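Local coordinates for octenoyl-CoA reductase/carboxylase (PDB 4A0S), which catalyses the NADPH-dependent reductive carboxylation of 2-octenoyl-CoA, supplying an unusual extender unit for cinnabaramide polyketide biosynthesis, at residues D116-V121 / E194-S199; K187-T192 / G421-D426; A379-M384 / E433-P438. All coordinates share one frame; numbering follows the deposited sequence.

Interaction 1: D116-V121 / E194-S199; sequences DCSGVV and EEAAVS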
ATOM      1  N   ASP A 116       3.591 -24.561  17.599  1.00 15.15           N
ATOM      2  CA  ASP A 116       3.161 -23.549  18.559  1.00 15.14           C
ATOM      3  C   ASP A 116       3.055 -24.160  19.938  1.00 15.19           C
ATOM      4  O   ASP A 116       3.239 -25.374  20.112  1.00 15.42           O
ATOM      5  CB  ASP A 116       1.903 -22.754  18.105  1.00 15.38           C
ATOM      6  CG  ASP A 116       0.789 -23.619  17.543  1.00 16.14           C
ATOM      7  OD1 ASP A 116       0.684 -24.826  17.840  1.00 16.43           O
ATOM      8  OD2 ASP A 116      -0.028 -23.061  16.794  1.00 19.53           O
ATOM      9  N   CYS A 117       2.807 -23.325  20.932  1.00 14.72           N
ATOM     10  CA  CYS A 117       2.660 -23.830  22.263  1.00 15.11           C
ATOM     11  C   CYS A 117       2.323 -22.692  23.163  1.00 14.86           C
ATOM     12  O   CYS A 117       2.440 -21.526  22.775  1.00 14.75           O
ATOM     13  CB  CYS A 117       3.926 -24.540  22.748  1.00 15.00           C
ATOM     14  SG  CYS A 117       5.146 -23.512  23.499  1.00 15.38           S
ATOM     15  N   SER A 118       1.859 -23.046  24.356  1.00 14.80           N
ATOM     16  CA  SER A 118       1.794 -22.099  25.443  1.00 14.90           C
ATOM     17  C   SER A 118       2.597 -22.723  26.557  1.00 15.08           C
ATOM     18  O   SER A 118       2.781 -23.950  26.613  1.00 15.23           O
ATOM     19  CB  SER A 118       0.361 -21.871  25.889  1.00 15.19           C
ATOM     20  OG  SER A 118      -0.198 -23.097  26.327  1.00 15.49           O
ATOM     21  N   GLY A 119       3.103 -21.888  27.438  1.00 15.14           N
ATOM     22  CA  GLY A 119       3.837 -22.427  28.533  1.00 15.40           C
ATOM     23  C   GLY A 119       4.492 -21.396  29.397  1.00 15.48           C
ATOM     24  O   GLY A 119       4.072 -20.252  29.473  1.00 15.46           O
ATOM     25  N   VAL A 120       5.530 -21.842  30.070  1.00 15.70           N
ATOM     26  CA  VAL A 120       6.169 -21.039  31.063  1.00 15.86           C
ATOM     27  C   VAL A 120       7.647 -20.916  30.746  1.00 15.68           C
ATOM     28  O   VAL A 120       8.324 -21.907  30.483  1.00 15.68           O
ATOM     29  CB  VAL A 120       5.991 -21.663  32.452  1.00 16.73           C
ATOM     30  CG1 VAL A 120       6.620 -20.782  33.478  1.00 16.93           C
ATOM     31  CG2 VAL A 120       4.512 -21.889  32.747  1.00 16.68           C
ATOM     32  N   VAL A 121       8.135 -19.682  30.775  1.00 15.57           N
ATOM     33  CA  VAL A 121       9.543 -19.434  30.600  1.00 15.49           C
ATOM     34  C   VAL A 121      10.270 -20.061  31.771  1.00 15.95           C
ATOM     35  O   VAL A 121       9.876 -19.880  32.925  1.00 16.70           O
ATOM     36  CB  VAL A 121       9.827 -17.925  30.543  1.00 15.39           C
ATOM     37  CG1 VAL A 121      11.305 -17.673  30.444  1.00 15.38           C
ATOM     38  CG2 VAL A 121       9.075 -17.295  29.366  1.00 15.01           C
ATOM     39  N   GLU A 194      -4.048 -25.200  26.925  1.00 18.11           N
ATOM     40  CA  GLU A 194      -4.392 -25.828  25.670  1.00 18.05           C
ATOM     41  C   GLU A 194      -5.128 -24.842  24.746  1.00 17.92           C
ATOM     42  O   GLU A 194      -4.914 -24.828  23.530  1.00 17.83           O
ATOM     43  CB  GLU A 194      -5.190 -27.120  25.900  1.00 18.40           C
ATOM     44  CG  GLU A 194      -6.477 -26.926  26.695  1.00 20.05           C
ATOM     45  CD  GLU A 194      -6.281 -26.979  28.207  1.00 22.43           C
ATOM     46  OE1 GLU A 194      -5.165 -26.721  28.718  1.00 20.01           O
ATOM     47  OE2 GLU A 194      -7.283 -27.281  28.887  1.00 25.04           O
ATOM     48  N   GLU A 195      -5.963 -23.987  25.319  1.00 17.95           N
ATOM     49  CA  GLU A 195      -6.658 -22.968  24.524  1.00 17.81           C
ATOM     50  C   GLU A 195      -5.680 -21.967  23.907  1.00 17.43           C
ATOM     51  O   GLU A 195      -5.793 -21.600  22.731  1.00 17.23           O
ATOM     52  CB  GLU A 195      -7.620 -22.198  25.405  1.00 18.05           C
ATOM     53  CG  GLU A 195      -8.919 -22.912  25.701  1.00 18.45           C
ATOM     54  CD  GLU A 195      -9.622 -22.304  26.896  1.00 18.77           C
ATOM     55  OE1 GLU A 195      -9.167 -21.259  27.381  1.00 18.67           O
ATOM     56  OE2 GLU A 195     -10.640 -22.872  27.342  1.00 20.40           O
ATOM     57  N   ALA A 196      -4.739 -21.518  24.730  1.00 17.37           N
ATOM     58  CA  ALA A 196      -3.692 -20.584  24.315  1.00 17.06           C
ATOM     59  C   ALA A 196      -2.792 -21.207  23.231  1.00 16.83           C
ATOM     60  O   ALA A 196      -2.446 -20.550  22.249  1.00 16.59           O
ATOM     61  CB  ALA A 196      -2.873 -20.166  25.515  1.00 17.12           C
ATOM     62  N   ALA A 197      -2.472 -22.490  23.401  1.00 16.95           N
ATOM     63  CA  ALA A 197      -1.567 -23.237  22.525  1.00 16.82           C
ATOM     64  C   ALA A 197      -2.081 -23.451  21.105  1.00 16.74           C
ATOM     65  O   ALA A 197      -1.281 -23.559  20.173  1.00 16.58           O
ATOM     66  CB  ALA A 197      -1.250 -24.588  23.142  1.00 17.05           C
ATOM     67  N   VAL A 198      -3.403 -23.520  20.937  1.00 16.89           N
ATOM     68  CA  VAL A 198      -3.967 -23.912  19.640  1.00 16.90           C
ATOM     69  C   VAL A 198      -3.873 -22.833  18.560  1.00 16.65           C
ATOM     70  O   VAL A 198      -3.961 -23.118  17.380  1.00 16.63           O
ATOM     71  CB  VAL A 198      -5.429 -24.443  19.750  1.00 17.20           C
ATOM     72  CG1 VAL A 198      -5.474 -25.763  20.490  1.00 17.48           C
ATOM     73  CG2 VAL A 198      -6.361 -23.409  20.386  1.00 17.53           C
ATOM     74  N   SER A 199      -3.634 -21.607  18.975  1.00 16.50           N
ATOM     75  CA  SER A 199      -3.840 -20.470  18.097  1.00 16.33           C
ATOM     76  C   SER A 199      -2.654 -19.895  17.340  1.00 16.08           C
ATOM     77  O   SER A 199      -2.820 -19.499  16.198  1.00 16.00           O
ATOM     78  CB  SER A 199      -4.522 -19.357  18.868  1.00 16.38           C
ATOM     79  OG  SER A 199      -5.806 -19.784  19.247  1.00 16.64           O
TER
HETATM   80  O   HOH W   1      -2.311 -23.332  15.442  1.00  2.00           O
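Ser118 and Asp116 both carry a first torsion near +60° (chi1 60° and 45°), which tucks OG and CG between backbone N and carbonyl carbon and turns both groups to helix 193-197. Strand 117-124, part of the mixed sheet of the GroES-like catalytic domain of medium-chain dehydrogenases, is here covered by that short helix. Small residues suit the close approach, CA of Cys117 lying 4.3 Å from CA of Ala197. Ser118 CB meets Ala196 CB at 3.7 Å, while Ser118 OG rests beside the Ala197 methyl and spends its hydrogen bond on Trp193 O in the first turn of the same helix. The Asp116 carboxylate has a less natural neighbour: OD1 lies 3.3 Å from Ala197 O, an acceptor facing an acceptor. Donors around it probably offset the repulsion, since OD1 is bonded to Ser73 OG and Asn75 ND2, and OD2 to Leu201 N in the next helix, 200-210. The side chain of Asp116, held by these bonds, is about 8 Å from the bound NADP. A water bridges the two segments, hydrogen-bonded to Asp116 OD2 at 2.7 Å and to Val198 O at 2.6 Å.

Interaction 2: K187-T192 / G421-D426; sequences KPAHLT and GVTDPD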
ATOM      1  N   LYS A 187       1.016 -15.030  27.001  1.00 16.78           N
ATOM      2  CA  LYS A 187      -0.159 -15.866  26.874  1.00 16.87           C
ATOM      3  C   LYS A 187      -1.387 -15.064  27.280  1.00 17.07           C
ATOM      4  O   LYS A 187      -1.372 -14.393  28.309  1.00 17.30           O
ATOM      5  CB  LYS A 187      -0.015 -17.078  27.784  1.00 17.08           C
ATOM      6  CG  LYS A 187      -1.259 -17.931  27.878  1.00 17.26           C
ATOM      7  CD  LYS A 187      -1.098 -18.915  29.005  1.00 17.64           C
ATOM      8  CE  LYS A 187      -2.455 -19.417  29.495  1.00 18.78           C
ATOM      9  NZ  LYS A 187      -3.227 -18.349  30.217  1.00 18.68           N
ATOM     10  N   PRO A 188      -2.455 -15.124  26.461  1.00 17.02           N
ATOM     11  CA  PRO A 188      -3.723 -14.518  26.837  1.00 17.31           C
ATOM     12  C   PRO A 188      -4.143 -15.081  28.192  1.00 17.86           C
ATOM     13  O   PRO A 188      -4.322 -16.291  28.334  1.00 18.10           O
ATOM     14  CB  PRO A 188      -4.664 -15.003  25.744  1.00 17.18           C
ATOM     15  CG  PRO A 188      -3.791 -15.142  24.567  1.00 16.83           C
ATOM     16  CD  PRO A 188      -2.509 -15.706  25.111  1.00 16.77           C
ATOM     17  N   ALA A 189      -4.243 -14.212  29.189  1.00 18.58           N
ATOM     18  CA  ALA A 189      -4.397 -14.650  30.582  1.00 18.91           C
ATOM     19  C   ALA A 189      -5.689 -15.454  30.879  1.00 19.44           C
ATOM     20  O   ALA A 189      -5.715 -16.302  31.772  1.00 20.29           O
ATOM     21  CB  ALA A 189      -4.266 -13.460  31.520  1.00 19.58           C
ATOM     22  N   HIS A 190      -6.746 -15.191  30.124  1.00 19.29           N
ATOM     23  CA  HIS A 190      -8.036 -15.781  30.404  1.00 19.73           C
ATOM     24  C   HIS A 190      -8.167 -17.164  29.788  1.00 19.33           C
ATOM     25  O   HIS A 190      -9.210 -17.786  29.895  1.00 19.77           O
ATOM     26  CB  HIS A 190      -9.114 -14.889  29.823  1.00 19.73           C
ATOM     27  CG  HIS A 190      -9.033 -14.774  28.333  1.00 19.68           C
ATOM     28  ND1 HIS A 190      -8.116 -13.960  27.701  1.00 18.86           N
ATOM     29  CD2 HIS A 190      -9.720 -15.402  27.353  1.00 18.99           C
ATOM     30  CE1 HIS A 190      -8.264 -14.070  26.395  1.00 18.18           C
ATOM     31  NE2 HIS A 190      -9.235 -14.933  26.155  1.00 18.37           N
ATOM     32  N   LEU A 191      -7.115 -17.624  29.122  1.00 18.87           N
ATOM     33  CA  LEU A 191      -7.166 -18.881  28.408  1.00 18.59           C
ATOM     34  C   LEU A 191      -6.469 -19.973  29.182  1.00 18.59           C
ATOM     35  O   LEU A 191      -5.508 -19.712  29.883  1.00 18.87           O
ATOM     36  CB  LEU A 191      -6.473 -18.744  27.070  1.00 17.89           C
ATOM     37  CG  LEU A 191      -7.158 -17.854  26.030  1.00 17.74           C
ATOM     38  CD1 LEU A 191      -6.349 -17.909  24.764  1.00 17.36           C
ATOM     39  CD2 LEU A 191      -8.614 -18.248  25.780  1.00 18.17           C
ATOM     40  N   THR A 192      -6.925 -21.200  29.004  1.00 18.59           N
ATOM     41  CA  THR A 192      -6.224 -22.337  29.542  1.00 18.69           C
ATOM     42  C   THR A 192      -4.996 -22.556  28.667  1.00 18.30           C
ATOM     43  O   THR A 192      -4.887 -21.986  27.572  1.00 18.15           O
ATOM     44  CB  THR A 192      -7.092 -23.602  29.500  1.00 18.98           C
ATOM     45  OG1 THR A 192      -7.325 -23.961  28.138  1.00 18.75           O
ATOM     46  CG2 THR A 192      -8.421 -23.386  30.205  1.00 19.40           C
ATOM     47  N   GLY A 421      -4.058 -22.950  33.899  1.00 21.57           N
ATOM     48  CA  GLY A 421      -3.331 -21.815  33.356  1.00 21.42           C
ATOM     49  C   GLY A 421      -4.146 -20.567  33.119  1.00 21.54           C
ATOM     50  O   GLY A 421      -3.631 -19.594  32.579  1.00 21.36           O
ATOM     51  N   VAL A 422      -5.414 -20.574  33.533  1.00 21.94           N
ATOM     52  CA  VAL A 422      -6.191 -19.353  33.476  1.00 22.20           C
ATOM     53  C   VAL A 422      -5.707 -18.503  34.624  1.00 22.72           C
ATOM     54  O   VAL A 422      -5.843 -18.881  35.781  1.00 23.25           O
ATOM     55  CB  VAL A 422      -7.688 -19.591  33.594  1.00 22.62           C
ATOM     56  CG1 VAL A 422      -8.419 -18.242  33.589  1.00 22.70           C
ATOM     57  CG2 VAL A 422      -8.163 -20.492  32.467  1.00 21.55           C
ATOM     58  N   THR A 423      -5.082 -17.385  34.292  1.00 22.64           N
ATOM     59  CA  THR A 423      -4.598 -16.470  35.313  1.00 23.32           C
ATOM     60  C   THR A 423      -5.434 -15.190  35.329  1.00 23.47           C
ATOM     61  O   THR A 423      -5.245 -14.338  36.192  1.00 24.14           O
ATOM     62  CB  THR A 423      -3.089 -16.157  35.144  1.00 23.07           C
ATOM     63  OG1 THR A 423      -2.851 -15.603  33.843  1.00 23.19           O
ATOM     64  CG2 THR A 423      -2.239 -17.417  35.340  1.00 23.01           C
ATOM     65  N   ASP A 424      -6.374 -15.065  34.389  1.00 23.57           N
ATOM     66  CA  ASP A 424      -7.396 -14.005  34.464  1.00 23.88           C
ATOM     67  C   ASP A 424      -8.779 -14.650  34.397  1.00 24.01           C
ATOM     68  O   ASP A 424      -9.468 -14.562  33.380  1.00 23.74           O
ATOM     69  CB  ASP A 424      -7.209 -12.934  33.384  1.00 23.54           C
ATOM     70  CG  ASP A 424      -8.091 -11.700  33.606  1.00 24.45           C
ATOM     71  OD1 ASP A 424      -8.944 -11.662  34.528  1.00 26.13           O
ATOM     72  OD2 ASP A 424      -7.947 -10.751  32.832  1.00 25.08           O
ATOM     73  N   PRO A 425      -9.180 -15.318  35.496  1.00 24.46           N
ATOM     74  CA  PRO A 425     -10.473 -15.996  35.532  1.00 24.61           C
ATOM     75  C   PRO A 425     -11.633 -15.033  35.349  1.00 24.69           C
ATOM     76  O   PRO A 425     -12.645 -15.417  34.774  1.00 24.57           O
ATOM     77  CB  PRO A 425     -10.502 -16.640  36.925  1.00 25.08           C
ATOM     78  CG  PRO A 425      -9.510 -15.851  37.734  1.00 25.44           C
ATOM     79  CD  PRO A 425      -8.422 -15.534  36.743  1.00 24.86           C
ATOM     80  N   ASP A 426     -11.481 -13.794  35.823  1.00 25.17           N
ATOM     81  CA  ASP A 426     -12.537 -12.778  35.698  1.00 25.65           C
ATOM     82  C   ASP A 426     -12.827 -12.458  34.256  1.00 24.80           C
ATOM     83  O   ASP A 426     -13.983 -12.440  33.828  1.00 25.33           O
ATOM     84  CB  ASP A 426     -12.162 -11.497  36.430  1.00 26.22           C
ATOM     85  CG  ASP A 426     -12.240 -11.654  37.934  1.00 28.12           C
ATOM     86  OD1 ASP A 426     -12.479 -12.782  38.422  1.00 27.99           O
ATOM     87  OD2 ASP A 426     -12.029 -10.647  38.628  1.00 31.46           O
TER
HETATM   88  O   HOH W   2      -1.630 -16.929  31.934  1.00  2.00           O
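Lys187 NZ is hydrogen-bonded to Gly421 O across the contact, at 2.7 Å, and the same amine also reaches two carbonyls of its own loop, Leu191 O at 2.7 Å and Pro188 O at 3.0 Å. The chain runs extended to CE and bends only at the last torsion (chi4 -70°), which swings NZ in among the three carbonyls. A water accepts from it as well, so that the three protons of an ammonium would be shared among four acceptors; this water is in turn hydrogen-bonded to Thr423 OG1 at 2.6 Å. Lys187 also makes a cation-pi interaction with Trp193. A long, charged side chain suits a place where several carbonyls converge.

Backbone bonds centre on Ala189 O. Thr423 N reaches it at 2.8 Å in the carbonyl plane, whereas Asp424 N, 3.0 Å away, comes from above, 69° out of that plane. Weaker CA-H...O contacts flank them, from Val422 CA to Ala189 O and from His190 CA to Asp424 O.

Two helix starts meet here. Pro188 to Leu191 form a type I beta turn leading to Thr192, which builds a capping box with Glu195 on helix 193-197; Asp424 is the N-cap of helix 425-431, its OD1 taking Leu427 N.

Among apolar contacts, Thr192 CG2 packs on Val422 CG2 at 3.7 Å, and the Ala189 methyl lies against Asp424 CB at 3.5 Å. Gly421 has no side chain for good reason: at its backbone angles a CB would jam against the preceding carbonyl oxygen.

Interaction 3: A379-M384 / E433-P438; sequences AVVPAM and EDRLNP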
ATOM      1  N   ALA A 379     -12.007 -10.820  21.157  1.00 17.85           N
ATOM      2  CA  ALA A 379     -12.568 -10.605  19.839  1.00 18.06           C
ATOM      3  C   ALA A 379     -12.489 -11.884  19.025  1.00 17.64           C
ATOM      4  O   ALA A 379     -13.382 -12.195  18.247  1.00 18.15           O
ATOM      5  CB  ALA A 379     -11.830  -9.499  19.128  1.00 17.85           C
ATOM      6  N   VAL A 380     -11.399 -12.611  19.221  1.00 17.34           N
ATOM      7  CA  VAL A 380     -11.145 -13.856  18.534  1.00 17.24           C
ATOM      8  C   VAL A 380     -10.898 -14.889  19.637  1.00 17.33           C
ATOM      9  O   VAL A 380     -10.343 -14.566  20.703  1.00 17.35           O
ATOM     10  CB  VAL A 380      -9.947 -13.700  17.572  1.00 16.94           C
ATOM     11  CG1 VAL A 380      -9.486 -15.032  17.029  1.00 16.87           C
ATOM     12  CG2 VAL A 380     -10.325 -12.758  16.410  1.00 16.89           C
ATOM     13  N   VAL A 381     -11.349 -16.112  19.392  1.00 17.43           N
ATOM     14  CA  VAL A 381     -11.339 -17.146  20.417  1.00 17.58           C
ATOM     15  C   VAL A 381     -10.642 -18.376  19.866  1.00 17.47           C
ATOM     16  O   VAL A 381     -10.582 -18.554  18.641  1.00 17.35           O
ATOM     17  CB  VAL A 381     -12.759 -17.501  20.897  1.00 17.92           C
ATOM     18  CG1 VAL A 381     -13.470 -16.255  21.479  1.00 18.09           C
ATOM     19  CG2 VAL A 381     -13.578 -18.177  19.767  1.00 18.00           C
ATOM     20  N   PRO A 382     -10.094 -19.215  20.771  1.00 17.53           N
ATOM     21  CA  PRO A 382      -9.355 -20.401  20.358  1.00 17.56           C
ATOM     22  C   PRO A 382     -10.318 -21.354  19.689  1.00 17.76           C
ATOM     23  O   PRO A 382     -11.478 -21.430  20.078  1.00 18.20           O
ATOM     24  CB  PRO A 382      -8.858 -20.985  21.680  1.00 17.78           C
ATOM     25  CG  PRO A 382      -8.814 -19.837  22.598  1.00 17.71           C
ATOM     26  CD  PRO A 382     -10.003 -19.008  22.223  1.00 17.68           C
ATOM     27  N   ALA A 383      -9.809 -22.050  18.678  1.00 17.52           N
ATOM     28  CA  ALA A 383     -10.562 -22.970  17.860  1.00 17.70           C
ATOM     29  C   ALA A 383     -10.322 -24.395  18.358  1.00 17.86           C
ATOM     30  O   ALA A 383     -10.433 -25.339  17.596  1.00 17.95           O
ATOM     31  CB  ALA A 383     -10.124 -22.840  16.420  1.00 17.51           C
ATOM     32  N   MET A 384     -10.004 -24.541  19.641  1.00 18.24           N
ATOM     33  CA  MET A 384      -9.716 -25.866  20.179  1.00 18.62           C
ATOM     34  C   MET A 384     -10.982 -26.684  20.179  1.00 18.99           C
ATOM     35  O   MET A 384     -12.033 -26.200  20.564  1.00 19.38           O
ATOM     36  CB  MET A 384      -9.154 -25.761  21.584  1.00 18.86           C
ATOM     37  CG  MET A 384      -8.724 -27.086  22.170  1.00 19.45           C
ATOM     38  SD  MET A 384      -8.115 -26.778  23.808  1.00 20.44           S
ATOM     39  CE  MET A 384      -9.654 -26.598  24.719  1.00 21.08           C
ATOM     40  N   GLU A 433     -16.673 -19.287  29.038  1.00 27.14           N
ATOM     41  CA  GLU A 433     -15.930 -20.472  28.656  1.00 27.27           C
ATOM     42  C   GLU A 433     -16.474 -21.042  27.359  1.00 26.21           C
ATOM     43  O   GLU A 433     -15.729 -21.589  26.551  1.00 25.05           O
ATOM     44  CB  GLU A 433     -16.037 -21.503  29.772  1.00 29.66           C
ATOM     45  CG  GLU A 433     -15.121 -22.667  29.605  1.00 33.36           C
ATOM     46  CD  GLU A 433     -14.952 -23.447  30.875  1.00 40.60           C
ATOM     47  OE1 GLU A 433     -15.952 -23.591  31.626  1.00 43.14           O
ATOM     48  OE2 GLU A 433     -13.806 -23.897  31.129  1.00 44.27           O
ATOM     49  N   ASP A 434     -17.782 -20.901  27.157  1.00 27.38           N
ATOM     50  CA  ASP A 434     -18.425 -21.398  25.934  1.00 27.58           C
ATOM     51  C   ASP A 434     -18.129 -20.538  24.720  1.00 26.12           C
ATOM     52  O   ASP A 434     -17.894 -21.062  23.622  1.00 25.66           O
ATOM     53  CB  ASP A 434     -19.938 -21.576  26.130  1.00 30.57           C
ATOM     54  CG  ASP A 434     -20.263 -22.696  27.104  1.00 34.81           C
ATOM     55  OD1 ASP A 434     -19.375 -23.547  27.345  1.00 36.71           O
ATOM     56  OD2 ASP A 434     -21.393 -22.714  27.646  1.00 39.66           O
ATOM     57  N   ARG A 435     -18.122 -19.223  24.910  1.00 25.66           N
ATOM     58  CA  ARG A 435     -17.697 -18.326  23.849  1.00 25.17           C
ATOM     59  C   ARG A 435     -16.252 -18.646  23.468  1.00 23.21           C
ATOM     60  O   ARG A 435     -15.881 -18.573  22.299  1.00 23.06           O
ATOM     61  CB  ARG A 435     -17.841 -16.854  24.252  1.00 26.47           C
ATOM     62  CG  ARG A 435     -16.879 -15.901  23.474  1.00 29.03           C
ATOM     63  CD  ARG A 435     -17.518 -14.605  23.007  1.00 35.97           C
ATOM     64  NE  ARG A 435     -16.614 -13.819  22.149  1.00 40.66           N
ATOM     65  CZ  ARG A 435     -16.343 -14.089  20.868  1.00 42.82           C
ATOM     66  NH1 ARG A 435     -16.877 -15.149  20.261  1.00 42.82           N
ATOM     67  NH2 ARG A 435     -15.523 -13.300  20.186  1.00 45.18           N
ATOM     68  N   LEU A 436     -15.446 -18.998  24.463  1.00 22.05           N
ATOM     69  CA  LEU A 436     -14.044 -19.298  24.241  1.00 21.45           C
ATOM     70  C   LEU A 436     -13.827 -20.655  23.596  1.00 20.87           C
ATOM     71  O   LEU A 436     -12.761 -20.914  23.065  1.00 21.28           O
ATOM     72  CB  LEU A 436     -13.260 -19.217  25.546  1.00 21.91           C
ATOM     73  CG  LEU A 436     -13.169 -17.815  26.135  1.00 22.23           C
ATOM     74  CD1 LEU A 436     -12.567 -17.883  27.507  1.00 22.88           C
ATOM     75  CD2 LEU A 436     -12.355 -16.886  25.213  1.00 22.91           C
ATOM     76  N   ASN A 437     -14.830 -21.522  23.628  1.00 20.55           N
ATOM     77  CA  ASN A 437     -14.671 -22.850  23.045  1.00 20.32           C
ATOM     78  C   ASN A 437     -15.832 -23.206  22.163  1.00 20.47           C
ATOM     79  O   ASN A 437     -16.537 -24.168  22.461  1.00 21.15           O
ATOM     80  CB  ASN A 437     -14.535 -23.905  24.139  1.00 21.15           C
ATOM     81  CG  ASN A 437     -13.242 -23.783  24.893  1.00 21.36           C
ATOM     82  OD1 ASN A 437     -12.228 -24.344  24.489  1.00 22.19           O
ATOM     83  ND2 ASN A 437     -13.270 -23.060  25.999  1.00 20.14           N
ATOM     84  N   PRO A 438     -16.030 -22.445  21.061  1.00 20.64           N
ATOM     85  CA  PRO A 438     -17.136 -22.696  20.151  1.00 21.28           C
ATOM     86  C   PRO A 438     -17.093 -24.108  19.590  1.00 21.18           C
ATOM     87  O   PRO A 438     -18.136 -24.702  19.311  1.00 21.72           O
ATOM     88  CB  PRO A 438     -16.906 -21.680  19.032  1.00 22.17           C
ATOM     89  CG  PRO A 438     -15.467 -21.297  19.140  1.00 21.71           C
ATOM     90  CD  PRO A 438     -15.194 -21.323  20.599  1.00 20.75           C
TER
HETATM   91  O   HOH W   3     -11.121 -23.188  22.323  1.00  2.00           O
HETATM   92  O   HOH W   4     -12.860 -26.643  23.223  1.00  2.00           O
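Val381 packs against Arg435, Leu436 and Pro438. Its CB stands 3.6 Å from Arg435 O, and from there the two methyls part around that oxygen. With chi1 at -59°, CG1 lies trans to the carbonyl carbon and comes to rest over the centre of the Arg435 guanidinium, 3.6 Å from CZ; it also touches Leu436 CD2 at 3.9 Å. The other tip, CG2, lies on the Pro438 ring, 3.6 Å from CD. A beta-branched residue suits a site with partners on two sides, and an alanine here would probably open a gap beneath the guanidinium and beside the proline ring, leaving the arginine freer to turn. At the edge of that guanidinium, in its plane, sits Ala379 O, 3.1 Å from NH2.

Polar contacts run through Asn437. Its ND2 donates almost straight to Glu433 O (2.9 Å, 170°), an acceptor in the amide plane that helps fix the rotation of the group, and also meets Glu195 OE2. OD1 accepts from two waters: one is also bonded to Leu436 O and accepts a weak bond from Met384 N, the other is bonded to Met384 O at 2.8 Å. The Met384 CE methyl lies 3.4 Å from OD1.

The loop 379-384 carries the chain from helix 365-376 of the Rossmann domain to strand 384-389 of the catalytic domain. The weakly bonded helix 433-436 covers one part of this crossing, helix 232-243 contributes Gln239 to Val381 O and Tyr236 to Ala383 N, and helix 193-197 packs against Pro382 and Met384.

Overall arrangement
Helix 193-197 lies in interaction 1, follows the loop of interaction 2 and packs on interaction 3. Interaction 1 lays it on the catalytic-domain sheet and is wholly buried, joined by small-residue packing and a water. Interaction 2 holds the loop leading into it to the C-terminal segment 421-426, farthest from the chain's centre and partly exposed, and relies on direct hydrogen bonds. Interaction 3, largely buried with an exposed arginine at its rim, fixes the short helix 433-436 to the interdomain crossing by apolar packing and waters. Ala196 CB meets Lys187 CG between interactions 1 and 2, Val198 CG2 meets Pro382 CB between 1 and 3, and Leu191 packs on Pro382 and Leu436 between 2 and 3.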